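Local coordinates for putative type VI secretion protein (Escherichia coli, PDB 6SKI) that probably hydrolyses phospholipids as a toxic effector of the type VI secretion system, carried by binding to the VgrG spike, at residues L37-F42 and I189-F194; I124-S129 and M165-Q170; A202-A207 and V267-R272; S235-F240 and V275-F280. One frame throughout, in Å; residues are numbered along the deposited sequence.

Contact 1 (L37-F42 and I189-F194); sequences LTIGIF and IQFDVF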
loop_
_atom_site.group_PDB
_atom_site.type_symbol
_atom_site.label_atom_id
_atom_site.label_comp_id
_atom_site.label_asym_id
_atom_site.label_seq_id
_atom_site.Cartn_x
_atom_site.Cartn_y
_atom_site.Cartn_z
ATOM N N LEU A 37 10.423 15.594 16.189
ATOM C CA LEU A 37 9.660 15.699 14.956
ATOM C C LEU A 37 9.392 14.302 14.419
ATOM O O LEU A 37 10.329 13.547 14.143
ATOM C CB LEU A 37 10.399 16.544 13.923
ATOM C CG LEU A 37 9.672 16.761 12.600
ATOM C CD1 LEU A 37 8.358 17.472 12.818
ATOM C CD2 LEU A 37 10.550 17.563 11.680
ATOM N N THR A 38 8.118 13.965 14.272
ATOM C CA THR A 38 7.701 12.689 13.718
ATOM C C THR A 38 7.180 12.906 12.309
ATOM O O THR A 38 6.317 13.761 12.088
ATOM C CB THR A 38 6.621 12.042 14.581
ATOM O OG1 THR A 38 6.878 12.326 15.959
ATOM C CG2 THR A 38 6.611 10.547 14.371
ATOM N N ILE A 39 7.703 12.139 11.360
ATOM C CA ILE A 39 7.257 12.197 9.978
ATOM C C ILE A 39 6.382 10.981 9.726
ATOM O O ILE A 39 6.848 9.840 9.821
ATOM C CB ILE A 39 8.436 12.252 8.998
ATOM C CG1 ILE A 39 9.469 13.274 9.476
ATOM C CG2 ILE A 39 7.946 12.591 7.605
ATOM C CD1 ILE A 39 10.645 13.432 8.550
ATOM N N GLY A 40 5.116 11.226 9.416
ATOM C CA GLY A 40 4.199 10.150 9.120
ATOM C C GLY A 40 4.328 9.712 7.683
ATOM O O GLY A 40 3.991 10.463 6.767
ATOM N N ILE A 41 4.818 8.497 7.473
ATOM C CA ILE A 41 5.046 7.960 6.140
ATOM C C ILE A 41 3.866 7.066 5.808
ATOM O O ILE A 41 3.575 6.112 6.537
ATOM C CB ILE A 41 6.370 7.189 6.055
ATOM C CG1 ILE A 41 7.441 7.891 6.882
ATOM C CG2 ILE A 41 6.830 7.104 4.623
ATOM C CD1 ILE A 41 7.990 9.124 6.224
ATOM N N PHE A 42 3.179 7.381 4.716
ATOM C CA PHE A 42 1.936 6.714 4.354
ATOM C C PHE A 42 2.110 6.116 2.969
ATOM O O PHE A 42 2.038 6.831 1.966
ATOM C CB PHE A 42 0.765 7.692 4.395
ATOM C CG PHE A 42 0.395 8.125 5.780
ATOM C CD1 PHE A 42 0.856 9.321 6.287
ATOM C CD2 PHE A 42 -0.423 7.343 6.570
ATOM C CE1 PHE A 42 0.523 9.718 7.554
ATOM C CE2 PHE A 42 -0.761 7.744 7.838
ATOM C CZ PHE A 42 -0.286 8.930 8.329
ATOM N N ILE A 189 14.289 12.719 14.990
ATOM C CA ILE A 189 13.463 12.489 13.813
ATOM C C ILE A 189 12.851 11.109 13.968
ATOM O O ILE A 189 13.561 10.096 13.939
ATOM C CB ILE A 189 14.264 12.601 12.512
ATOM C CG1 ILE A 189 14.717 14.043 12.282
ATOM C CG2 ILE A 189 13.443 12.093 11.340
ATOM C CD1 ILE A 189 13.681 14.915 11.629
ATOM N N GLN A 190 11.542 11.064 14.158
ATOM C CA GLN A 190 10.804 9.818 14.257
ATOM C C GLN A 190 10.005 9.586 12.983
ATOM O O GLN A 190 9.767 10.504 12.195
ATOM C CB GLN A 190 9.871 9.837 15.466
ATOM C CG GLN A 190 10.474 9.296 16.736
ATOM C CD GLN A 190 9.591 9.549 17.931
ATOM O OE1 GLN A 190 8.676 10.368 17.874
ATOM N NE2 GLN A 190 9.857 8.850 19.024
ATOM N N PHE A 191 9.592 8.337 12.782
ATOM C CA PHE A 191 8.783 7.959 11.633
ATOM C C PHE A 191 7.592 7.138 12.095
ATOM O O PHE A 191 7.744 6.225 12.911
ATOM C CB PHE A 191 9.597 7.154 10.616
ATOM C CG PHE A 191 10.631 7.959 9.889
ATOM C CD1 PHE A 191 10.258 8.906 8.957
ATOM C CD2 PHE A 191 11.975 7.752 10.122
ATOM C CE1 PHE A 191 11.203 9.639 8.285
ATOM C CE2 PHE A 191 12.923 8.485 9.451
ATOM C CZ PHE A 191 12.535 9.430 8.531
ATOM N N ASP A 192 6.412 7.466 11.579
ATOM C CA ASP A 192 5.224 6.623 11.693
ATOM C C ASP A 192 4.910 6.128 10.290
ATOM O O ASP A 192 4.373 6.872 9.467
ATOM C CB ASP A 192 4.043 7.376 12.287
ATOM C CG ASP A 192 4.262 7.759 13.722
ATOM O OD1 ASP A 192 4.724 6.898 14.496
ATOM O OD2 ASP A 192 3.953 8.911 14.082
ATOM N N VAL A 193 5.242 4.875 10.019
ATOM C CA VAL A 193 5.124 4.314 8.684
ATOM C C VAL A 193 3.839 3.507 8.604
ATOM O O VAL A 193 3.598 2.618 9.430
ATOM C CB VAL A 193 6.346 3.452 8.335
ATOM C CG1 VAL A 193 6.468 3.302 6.838
ATOM C CG2 VAL A 193 7.603 4.074 8.910
ATOM N N PHE A 194 3.005 3.830 7.620
ATOM C CA PHE A 194 1.731 3.164 7.398
ATOM C C PHE A 194 1.682 2.680 5.960
ATOM O O PHE A 194 2.097 3.402 5.050
ATOM C CB PHE A 194 0.559 4.104 7.673
ATOM C CG PHE A 194 0.448 4.529 9.101
ATOM C CD1 PHE A 194 1.128 5.640 9.558
ATOM C CD2 PHE A 194 -0.350 3.832 9.982
ATOM C CE1 PHE A 194 1.022 6.037 10.868
ATOM C CE2 PHE A 194 -0.458 4.226 11.291
ATOM C CZ PHE A 194 0.229 5.330 11.735
#
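Phe-42 and Phe-194 stand side by side on neighbouring parallel strands and point the same way, their ring planes only 10° apart. The rings are slid past each other, with centroids 4.9 Å apart, so they barely overlap. Phe-42 leans back along its own strand, filling the room over Gly-40, and helix 101-108 packs on both aromatic side chains. Further along this face the methyl of Thr-38 is the bump: its CG2 drops between the two side chains opposite, 3.5 Å from Gln-190 CB and close to the carboxylate of Asp-192. That carboxylate is spoken for outside the pair, by a salt bridge to Arg-239 and a hydrogen bond from Tyr-109 OH to OD2.

The reverse face is wholly apolar. Here the CD1-CE1 side of the Phe-191 ring fits the notch between Ile-39 and Ile-41, CE1 lying 3.8 Å from Ile-39 CD1 and CD1 lying 3.6 Å from Ile-41 CD1. In Ile-41, chi1 (-38°) sets CG1 beside the backbone N and a bent chi2 (-76°) brings CD1 to that ring. Leu-37 CD2 and Ile-189 CD1 touch at 4.1 Å, and Val-193 CG1 fits against Ile-41 CB. Helix 156-178 and Phe-206 cover this layer.

Five backbone hydrogen bonds zip the strands in register, from Gln-190 N to Leu-37 O through to Phe-194 N to Ile-41 O. Thr-38 and Gly-40 turn their backbone polar groups to strand 121-128 instead. Strand 184-195 then runs through a Gly-Phe-Ser-Arg-Gly turn into helix 198-211, consistent with the nucleophile elbow at the centre of an alpha/beta-hydrolase sheet.

Contact 2 (I124-S129 and M165-Q170); sequences IKTYIS and MERITQ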
loop_
_atom_site.group_PDB
_atom_site.type_symbol
_atom_site.label_atom_id
_atom_site.label_comp_id
_atom_site.label_asym_id
_atom_site.label_seq_id
_atom_site.Cartn_x
_atom_site.Cartn_y
_atom_site.Cartn_z
ATOM N N ILE A 124 4.569 15.800 11.108
ATOM C CA ILE A 124 4.350 16.117 9.708
ATOM C C ILE A 124 4.092 14.801 8.995
ATOM O O ILE A 124 4.469 13.729 9.472
ATOM C CB ILE A 124 5.537 16.871 9.077
ATOM C CG1 ILE A 124 6.758 15.963 8.983
ATOM C CG2 ILE A 124 5.867 18.111 9.880
ATOM C CD1 ILE A 124 7.950 16.622 8.353
ATOM N N LYS A 125 3.427 14.881 7.849
ATOM C CA LYS A 125 2.942 13.675 7.203
ATOM C C LYS A 125 3.271 13.692 5.722
ATOM O O LYS A 125 3.457 14.748 5.114
ATOM C CB LYS A 125 1.436 13.483 7.420
ATOM C CG LYS A 125 0.552 14.614 6.956
ATOM C CD LYS A 125 -0.806 14.487 7.612
ATOM C CE LYS A 125 -1.837 15.378 6.968
ATOM N NZ LYS A 125 -2.999 15.562 7.875
ATOM N N THR A 126 3.350 12.493 5.161
ATOM C CA THR A 126 3.767 12.275 3.790
ATOM C C THR A 126 2.924 11.161 3.194
ATOM O O THR A 126 2.623 10.172 3.863
ATOM C CB THR A 126 5.244 11.894 3.725
ATOM O OG1 THR A 126 6.014 12.800 4.526
ATOM C CG2 THR A 126 5.723 11.951 2.326
ATOM N N TYR A 127 2.550 11.319 1.930
ATOM C CA TYR A 127 1.713 10.348 1.240
ATOM C C TYR A 127 2.435 9.852 -0.001
ATOM O O TYR A 127 2.800 10.647 -0.872
ATOM C CB TYR A 127 0.361 10.952 0.866
ATOM C CG TYR A 127 -0.557 9.981 0.169
ATOM C CD1 TYR A 127 -1.344 9.099 0.893
ATOM C CD2 TYR A 127 -0.640 9.947 -1.214
ATOM C CE1 TYR A 127 -2.182 8.210 0.260
ATOM C CE2 TYR A 127 -1.472 9.061 -1.854
ATOM C CZ TYR A 127 -2.242 8.196 -1.114
ATOM O OH TYR A 127 -3.077 7.313 -1.755
ATOM N N ILE A 128 2.637 8.542 -0.079
ATOM C CA ILE A 128 3.205 7.890 -1.250
ATOM C C ILE A 128 2.129 7.009 -1.866
ATOM O O ILE A 128 1.446 6.263 -1.157
ATOM C CB ILE A 128 4.458 7.069 -0.886
ATOM C CG1 ILE A 128 5.502 7.960 -0.213
ATOM C CG2 ILE A 128 5.053 6.432 -2.117
ATOM C CD1 ILE A 128 5.525 7.843 1.291
ATOM N N SER A 129 1.979 7.094 -3.184
ATOM C CA SER A 129 0.922 6.371 -3.869
ATOM C C SER A 129 1.304 4.902 -4.034
ATOM O O SER A 129 2.381 4.460 -3.630
ATOM C CB SER A 129 0.624 7.019 -5.218
ATOM O OG SER A 129 1.788 7.081 -6.021
ATOM N N MET A 165 11.734 8.829 0.266
ATOM C CA MET A 165 12.825 9.713 0.677
ATOM C C MET A 165 12.674 11.100 0.062
ATOM O O MET A 165 12.837 12.120 0.750
ATOM C CB MET A 165 14.181 9.120 0.302
ATOM C CG MET A 165 14.291 7.641 0.524
ATOM S SD MET A 165 14.869 7.254 2.175
ATOM C CE MET A 165 14.300 5.567 2.342
ATOM N N GLU A 166 12.358 11.161 -1.232
ATOM C CA GLU A 166 12.161 12.472 -1.856
ATOM C C GLU A 166 10.979 13.212 -1.234
ATOM O O GLU A 166 11.033 14.432 -1.016
ATOM C CB GLU A 166 11.978 12.334 -3.366
ATOM C CG GLU A 166 13.228 11.887 -4.107
ATOM C CD GLU A 166 13.138 10.474 -4.638
ATOM O OE1 GLU A 166 14.087 9.695 -4.406
ATOM O OE2 GLU A 166 12.129 10.145 -5.296
ATOM N N ARG A 167 9.907 12.488 -0.925
ATOM C CA ARG A 167 8.743 13.112 -0.313
ATOM C C ARG A 167 9.024 13.533 1.128
ATOM O O ARG A 167 8.450 14.512 1.615
ATOM C CB ARG A 167 7.557 12.158 -0.398
ATOM C CG ARG A 167 6.973 12.011 -1.783
ATOM C CD ARG A 167 5.794 12.946 -1.973
ATOM N NE ARG A 167 5.482 13.149 -3.383
ATOM C CZ ARG A 167 4.529 12.496 -4.038
ATOM N NH1 ARG A 167 3.787 11.594 -3.410
ATOM N NH2 ARG A 167 4.315 12.745 -5.322
ATOM N N ILE A 168 9.904 12.810 1.823
ATOM C CA ILE A 168 10.356 13.232 3.145
ATOM C C ILE A 168 11.105 14.549 3.048
ATOM O O ILE A 168 10.918 15.452 3.874
ATOM C CB ILE A 168 11.239 12.143 3.781
ATOM C CG1 ILE A 168 10.389 11.013 4.348
ATOM C CG2 ILE A 168 12.122 12.729 4.869
ATOM C CD1 ILE A 168 11.161 9.735 4.539
ATOM N N THR A 169 11.963 14.678 2.036
ATOM C CA THR A 169 12.652 15.946 1.817
ATOM C C THR A 169 11.650 17.070 1.587
ATOM O O THR A 169 11.769 18.154 2.171
ATOM C CB THR A 169 13.607 15.826 0.630
ATOM O OG1 THR A 169 14.788 15.127 1.034
ATOM C CG2 THR A 169 13.998 17.194 0.111
ATOM N N GLN A 170 10.643 16.817 0.750
ATOM C CA GLN A 170 9.645 17.845 0.464
ATOM C C GLN A 170 8.861 18.233 1.715
ATOM O O GLN A 170 8.610 19.420 1.960
ATOM C CB GLN A 170 8.700 17.362 -0.632
ATOM C CG GLN A 170 7.509 18.267 -0.856
ATOM C CD GLN A 170 6.416 17.598 -1.659
ATOM O OE1 GLN A 170 6.682 16.731 -2.492
ATOM N NE2 GLN A 170 5.173 17.994 -1.411
#
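Thr-126 and Arg-167 meet where helix 156-178 packs on strand 121-128, a layer of helix on sheet as expected of an alpha/beta-hydrolase fold. The helix belongs to the connection that leaves strand 121-128, passes strand 22-43 and returns to the sheet as strand 184-195, a beta-alpha-beta crossover that skips one strand. The short segments run roughly antiparallel, at 145°, with axes 8.4 Å apart at closest approach.

Apolar contact comes first. In Thr-126, OG1 stands beside the backbone nitrogen (chi1 -48°), which leaves CG2 anti to that nitrogen and facing the helix, where it meets Arg-167 CB at 3.3 Å and lies 3.8 Å from Arg-167 O. The methyl thus sits on the helix backbone at the root of the arginine. On the buried flank, Ile-168 and Ile-128 both turn to Ile-41 of the neighbouring strand, and Phe-206 closes over Ile-168 from helix 198-211.

The polar part is a single hydrogen bond. Thr-126 and Ile-128 make backbone hydrogen bonds to Gly-40 and Phe-42 of strand 22-43, whereas the carbonyl of Tyr-127 faces the other way, off the rim of the sheet. Arg-167 bends at its CB-CG bond to bring its guanidinium beside that carbonyl, and a long, weak ion pair joins the same NH1 to Glu-163 one helical turn earlier. Tyr-127 O meets the guanidinium at its edge and near its plane: Arg-167 NH1 lies 2.9 Å from O, in the carbonyl plane, with a bent N-H...O angle of 135°.

Contact 3 (A202-A207 and V267-R272); sequences AARHFA and VKLELR
Arg-204 reaches from helix 198-211 to the carbonyl of Leu-269, binding the helix that follows the presumed nucleophile turn of this alpha/beta-hydrolase fold to the long loop between strands 237-243 and 278-284. Leu-269 O accepts a hydrogen bond from Arg-204 NE at 2.8 Å, with O nearly in the guanidinium plane and the N-H...O angle bent to 131°. A second bond, from NH2 to the same oxygen, is modelled too short to be trusted and remains doubtful. NH1 turns to Asn-295 O, and more weakly to Thr-246 OG1, so NE and NH1 each have a carbonyl partner.

A bend at chi3 (71°) turns NE to Leu-269 O. Leu-271 crosses the arginine chain at about a right angle, its CD1 lying over one guanidinium face and 4.1 Å from Arg-204 NE, while Leu-269 CD2 packs 3.7 Å from Arg-204 CB. The charged group is therefore held at its edge by a carbonyl and on one face by a leucine. Further along the loop, Glu-270 O accepts from Asn-208 ND2 of the same helix and Leu-271 O from Trp-301 NE1.

The His-205 ring turns its CD2 edge to the Lys-268 backbone, with Val-267 CA beside it, and weak hydrogen bonds link NE2 to Gly-266 O and ND1 to Thr-161 OG1. Lys-268 runs past the ring to a salt bridge with Glu-212, its CE 3.8 Å from His-205 CD2. Its carbonyl comes close to the helix backbone without a proper N-H bond. What Lys-268 O meets there is a CA-H...O contact, 3.2 Å from His-205 CA.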
loop_
_atom_site.group_PDB
_atom_site.type_symbol
_atom_site.label_atom_id
_atom_site.label_comp_id
_atom_site.label_asym_id
_atom_site.label_seq_id
_atom_site.Cartn_x
_atom_site.Cartn_y
_atom_site.Cartn_z
ATOM N N ALA A 202 6.495 -2.135 1.151
ATOM C CA ALA A 202 7.269 -0.904 1.092
ATOM C C ALA A 202 7.458 -0.324 2.480
ATOM O O ALA A 202 8.589 -0.012 2.876
ATOM C CB ALA A 202 6.588 0.109 0.175
ATOM N N ALA A 203 6.384 -0.260 3.273
ATOM C CA ALA A 203 6.532 0.273 4.618
ATOM C C ALA A 203 7.550 -0.539 5.392
ATOM O O ALA A 203 8.500 0.018 5.953
ATOM C CB ALA A 203 5.192 0.287 5.346
ATOM N N ARG A 204 7.421 -1.865 5.344
ATOM C CA ARG A 204 8.382 -2.702 6.039
ATOM C C ARG A 204 9.778 -2.451 5.502
ATOM O O ARG A 204 10.713 -2.220 6.278
ATOM C CB ARG A 204 7.980 -4.167 5.901
ATOM C CG ARG A 204 6.674 -4.475 6.605
ATOM C CD ARG A 204 6.058 -5.766 6.128
ATOM N NE ARG A 204 6.798 -6.938 6.568
ATOM C CZ ARG A 204 6.232 -8.106 6.841
ATOM N NH1 ARG A 204 4.924 -8.247 6.721
ATOM N NH2 ARG A 204 6.971 -9.128 7.238
ATOM N N HIS A 205 9.912 -2.372 4.175
ATOM C CA HIS A 205 11.212 -2.068 3.601
ATOM C C HIS A 205 11.727 -0.742 4.130
ATOM O O HIS A 205 12.865 -0.658 4.604
ATOM C CB HIS A 205 11.127 -2.050 2.076
ATOM C CG HIS A 205 12.461 -2.019 1.399
ATOM N ND1 HIS A 205 12.871 -0.968 0.611
ATOM C CD2 HIS A 205 13.483 -2.906 1.402
ATOM C CE1 HIS A 205 14.086 -1.209 0.153
ATOM N NE2 HIS A 205 14.478 -2.381 0.616
ATOM N N PHE A 206 10.870 0.282 4.136
ATOM C CA PHE A 206 11.296 1.573 4.655
ATOM C C PHE A 206 11.774 1.437 6.089
ATOM O O PHE A 206 12.854 1.928 6.437
ATOM C CB PHE A 206 10.159 2.585 4.554
ATOM C CG PHE A 206 10.527 3.955 5.035
ATOM C CD1 PHE A 206 11.104 4.871 4.180
ATOM C CD2 PHE A 206 10.297 4.324 6.346
ATOM C CE1 PHE A 206 11.443 6.126 4.627
ATOM C CE2 PHE A 206 10.634 5.574 6.794
ATOM C CZ PHE A 206 11.207 6.477 5.937
ATOM N N ALA A 207 11.018 0.711 6.916
ATOM C CA ALA A 207 11.416 0.572 8.308
ATOM C C ALA A 207 12.791 -0.064 8.403
ATOM O O ALA A 207 13.637 0.382 9.186
ATOM C CB ALA A 207 10.382 -0.247 9.074
ATOM N N VAL A 267 13.903 -6.502 -1.381
ATOM C CA VAL A 267 12.926 -6.004 -0.422
ATOM C C VAL A 267 13.165 -6.683 0.922
ATOM O O VAL A 267 13.326 -7.906 1.002
ATOM C CB VAL A 267 11.485 -6.203 -0.923
ATOM C CG1 VAL A 267 11.366 -5.729 -2.357
ATOM C CG2 VAL A 267 11.037 -7.649 -0.818
ATOM N N LYS A 268 13.261 -5.878 1.967
ATOM C CA LYS A 268 13.490 -6.356 3.320
ATOM C C LYS A 268 12.163 -6.293 4.059
ATOM O O LYS A 268 11.638 -5.206 4.313
ATOM C CB LYS A 268 14.567 -5.515 4.002
ATOM C CG LYS A 268 15.982 -5.949 3.649
ATOM C CD LYS A 268 16.884 -4.775 3.279
ATOM C CE LYS A 268 16.365 -3.453 3.812
ATOM N NZ LYS A 268 17.281 -2.329 3.482
ATOM N N LEU A 269 11.612 -7.457 4.390
ATOM C CA LEU A 269 10.284 -7.538 4.980
ATOM C C LEU A 269 10.304 -8.136 6.376
ATOM O O LEU A 269 9.240 -8.290 6.984
ATOM C CB LEU A 269 9.357 -8.363 4.084
ATOM C CG LEU A 269 8.911 -7.710 2.781
ATOM C CD1 LEU A 269 7.607 -8.311 2.321
ATOM C CD2 LEU A 269 8.797 -6.216 2.945
ATOM N N GLU A 270 11.475 -8.469 6.902
ATOM C CA GLU A 270 11.587 -9.078 8.217
ATOM C C GLU A 270 11.734 -7.968 9.243
ATOM O O GLU A 270 12.548 -7.057 9.065
ATOM C CB GLU A 270 12.777 -10.037 8.281
ATOM C CG GLU A 270 12.680 -11.080 9.388
ATOM C CD GLU A 270 13.725 -10.898 10.469
ATOM O OE1 GLU A 270 14.890 -10.601 10.130
ATOM O OE2 GLU A 270 13.381 -11.064 11.658
ATOM N N LEU A 271 10.944 -8.041 10.307
ATOM C CA LEU A 271 10.855 -6.970 11.293
ATOM C C LEU A 271 11.473 -7.472 12.591
ATOM O O LEU A 271 10.829 -8.192 13.358
ATOM C CB LEU A 271 9.407 -6.538 11.492
ATOM C CG LEU A 271 8.665 -6.119 10.223
ATOM C CD1 LEU A 271 7.212 -5.826 10.527
ATOM C CD2 LEU A 271 9.335 -4.923 9.582
ATOM N N ARG A 272 12.717 -7.085 12.833
ATOM C CA ARG A 272 13.433 -7.507 14.022
ATOM C C ARG A 272 13.019 -6.635 15.201
ATOM O O ARG A 272 12.484 -5.542 15.019
ATOM C CB ARG A 272 14.933 -7.455 13.743
ATOM C CG ARG A 272 15.368 -8.490 12.716
ATOM C CD ARG A 272 16.816 -8.328 12.291
ATOM N NE ARG A 272 17.092 -7.016 11.718
ATOM C CZ ARG A 272 18.205 -6.326 11.943
ATOM N NH1 ARG A 272 19.146 -6.826 12.732
ATOM N NH2 ARG A 272 18.378 -5.138 11.380
#

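Contact 4 (S235-F240 and V275-F280); sequences SGEVRF and VAKKVF
Glu-237 extends with CG anti to its backbone nitrogen (chi1 174°), while Lys-277 folds sharply at chi3 (-97°) and again at chi4, and these turns set NZ against OE2. The salt bridge from Lys-277 NZ to Glu-237 OE2, at 3.2 Å, is weak as a hydrogen bond, and the two chains cross at about a right angle. On its way the lysine lays its aliphatic part along Arg-239, Lys-277 CE lying 3.5 Å from Arg-239 CG; the arginine's own charge goes to Asp-192. Phe-240 also has CG anti to the nitrogen, which carries its ring out along Phe-280. The two side chains lie side by side, Phe-240 CZ touching Phe-280 CB at 3.7 Å, and Lys-278 CB sits at the edge of the Phe-240 ring in its plane.

Here strand 278-284 joins strand 237-243 in parallel within the alpha/beta-hydrolase sheet, and the junction is irregular. Arg-239 leaves extended geometry (psi -56°), bringing two successive carbonyls near one amide: Lys-277 N bonds to Val-238 O at 3.3 Å and weakly to Arg-239 O. Arg-239 O also accepts a firmer bond from Lys-278 N, at 3.0 Å. Regular bridging starts at Phe-240 and Lys-278.

Val-238 CG1 packs 3.6 Å from Ala-276 CB, and helix 198-211 covers Val-238 and Val-275. Helix 416-431 lies against both phenylalanines, and Arg-466 makes a cation-pi contact with the Phe-280 ring.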
loop_
_atom_site.group_PDB
_atom_site.type_symbol
_atom_site.label_atom_id
_atom_site.label_comp_id
_atom_site.label_asym_id
_atom_site.label_seq_id
_atom_site.Cartn_x
_atom_site.Cartn_y
_atom_site.Cartn_z
ATOM N N SER A 235 19.594 8.960 10.428
ATOM C CA SER A 235 18.559 8.470 9.531
ATOM C C SER A 235 17.213 8.326 10.220
ATOM O O SER A 235 16.247 7.901 9.580
ATOM C CB SER A 235 18.972 7.126 8.924
ATOM O OG SER A 235 19.973 7.299 7.939
ATOM N N GLY A 236 17.125 8.652 11.499
ATOM C CA GLY A 236 15.860 8.661 12.197
ATOM C C GLY A 236 15.588 7.369 12.934
ATOM O O GLY A 236 16.414 6.458 13.013
ATOM N N GLU A 237 14.381 7.307 13.490
ATOM C CA GLU A 237 13.888 6.139 14.198
ATOM C C GLU A 237 12.420 5.961 13.844
ATOM O O GLU A 237 11.730 6.929 13.524
ATOM C CB GLU A 237 14.087 6.300 15.711
ATOM C CG GLU A 237 13.477 5.215 16.569
ATOM C CD GLU A 237 13.990 5.250 17.990
ATOM O OE1 GLU A 237 14.834 6.117 18.295
ATOM O OE2 GLU A 237 13.550 4.411 18.803
ATOM N N VAL A 238 11.945 4.721 13.879
ATOM C CA VAL A 238 10.550 4.416 13.583
ATOM C C VAL A 238 9.814 4.221 14.900
ATOM O O VAL A 238 10.213 3.391 15.725
ATOM C CB VAL A 238 10.414 3.177 12.686
ATOM C CG1 VAL A 238 8.951 2.868 12.445
ATOM C CG2 VAL A 238 11.117 3.402 11.370
ATOM N N ARG A 239 8.747 4.993 15.103
ATOM C CA ARG A 239 7.946 4.872 16.315
ATOM C C ARG A 239 6.866 3.808 16.166
ATOM O O ARG A 239 6.789 2.871 16.965
ATOM C CB ARG A 239 7.323 6.222 16.674
ATOM C CG ARG A 239 6.687 6.248 18.048
ATOM C CD ARG A 239 6.085 7.598 18.366
ATOM N NE ARG A 239 5.323 8.143 17.250
ATOM C CZ ARG A 239 4.693 9.309 17.287
ATOM N NH1 ARG A 239 4.733 10.048 18.384
ATOM N NH2 ARG A 239 4.019 9.736 16.231
ATOM N N PHE A 240 6.019 3.942 15.150
ATOM C CA PHE A 240 4.923 3.012 14.919
ATOM C C PHE A 240 4.943 2.533 13.478
ATOM O O PHE A 240 5.064 3.340 12.553
ATOM C CB PHE A 240 3.569 3.652 15.232
ATOM C CG PHE A 240 2.405 2.730 15.018
ATOM C CD1 PHE A 240 2.193 1.655 15.856
ATOM C CD2 PHE A 240 1.528 2.934 13.971
ATOM C CE1 PHE A 240 1.131 0.810 15.661
ATOM C CE2 PHE A 240 0.464 2.088 13.773
ATOM C CZ PHE A 240 0.267 1.025 14.617
ATOM N N VAL A 275 13.088 -2.844 14.905
ATOM C CA VAL A 275 12.687 -2.164 13.680
ATOM C C VAL A 275 11.796 -0.974 13.996
ATOM O O VAL A 275 11.754 -0.002 13.236
ATOM C CB VAL A 275 12.003 -3.156 12.721
ATOM C CG1 VAL A 275 10.598 -3.487 13.190
ATOM C CG2 VAL A 275 11.988 -2.606 11.312
ATOM N N ALA A 276 11.085 -1.023 15.119
ATOM C CA ALA A 276 10.184 0.042 15.533
ATOM C C ALA A 276 9.848 -0.176 16.997
ATOM O O ALA A 276 10.081 -1.250 17.554
ATOM C CB ALA A 276 8.914 0.075 14.681
ATOM N N LYS A 277 9.299 0.862 17.620
ATOM C CA LYS A 277 8.922 0.744 19.022
ATOM C C LYS A 277 7.617 -0.023 19.173
ATOM O O LYS A 277 7.484 -0.864 20.067
ATOM C CB LYS A 277 8.835 2.130 19.659
ATOM C CG LYS A 277 10.115 2.931 19.493
ATOM C CD LYS A 277 10.152 4.155 20.386
ATOM C CE LYS A 277 9.713 5.402 19.641
ATOM N NZ LYS A 277 10.804 5.972 18.802
ATOM N N LYS A 278 6.648 0.244 18.303
ATOM C CA LYS A 278 5.403 -0.506 18.255
ATOM C C LYS A 278 5.092 -0.852 16.808
ATOM O O LYS A 278 5.224 -0.008 15.918
ATOM C CB LYS A 278 4.244 0.287 18.860
ATOM C CG LYS A 278 4.440 0.683 20.311
ATOM C CD LYS A 278 4.489 -0.529 21.214
ATOM C CE LYS A 278 4.085 -0.172 22.629
ATOM N NZ LYS A 278 2.951 0.788 22.643
ATOM N N VAL A 279 4.695 -2.098 16.573
ATOM C CA VAL A 279 4.294 -2.568 15.253
ATOM C C VAL A 279 2.937 -3.238 15.389
ATOM O O VAL A 279 2.717 -4.014 16.325
ATOM C CB VAL A 279 5.321 -3.543 14.648
ATOM C CG1 VAL A 279 4.861 -4.030 13.289
ATOM C CG2 VAL A 279 6.683 -2.885 14.542
ATOM N N PHE A 280 2.024 -2.928 14.473
ATOM C CA PHE A 280 0.704 -3.539 14.458
ATOM C C PHE A 280 0.310 -3.854 13.027
ATOM O O PHE A 280 0.419 -2.996 12.149
ATOM C CB PHE A 280 -0.341 -2.620 15.089
ATOM C CG PHE A 280 -1.695 -3.247 15.228
ATOM C CD1 PHE A 280 -1.901 -4.290 16.108
ATOM C CD2 PHE A 280 -2.760 -2.800 14.470
ATOM C CE1 PHE A 280 -3.142 -4.865 16.233
ATOM C CE2 PHE A 280 -4.001 -3.371 14.599
ATOM C CZ PHE A 280 -4.190 -4.407 15.479
#

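Overall arrangement
From the N terminus, strand 22-43 supplies 37-42, whose partner 189-194 comes in sequence after both segments of contact 2. Contact 2, which joins helix 156-178 to strand 121-128, is therefore nested inside the loop of contact 1, and Ile-41 meets Ile-168 between them. Contacts 3 and 4 follow in series and cross each other: 202-207, 235-240, 267-272 and 275-280 alternate along the chain, with Ala-207 touching Val-275. Phe-206 reaches back from the helix of contact 3 to contacts 1 and 2. Contacts 1, 2 and 4 all involve one sheet, and Asp-192 and Arg-239 bridge contacts 1 and 4.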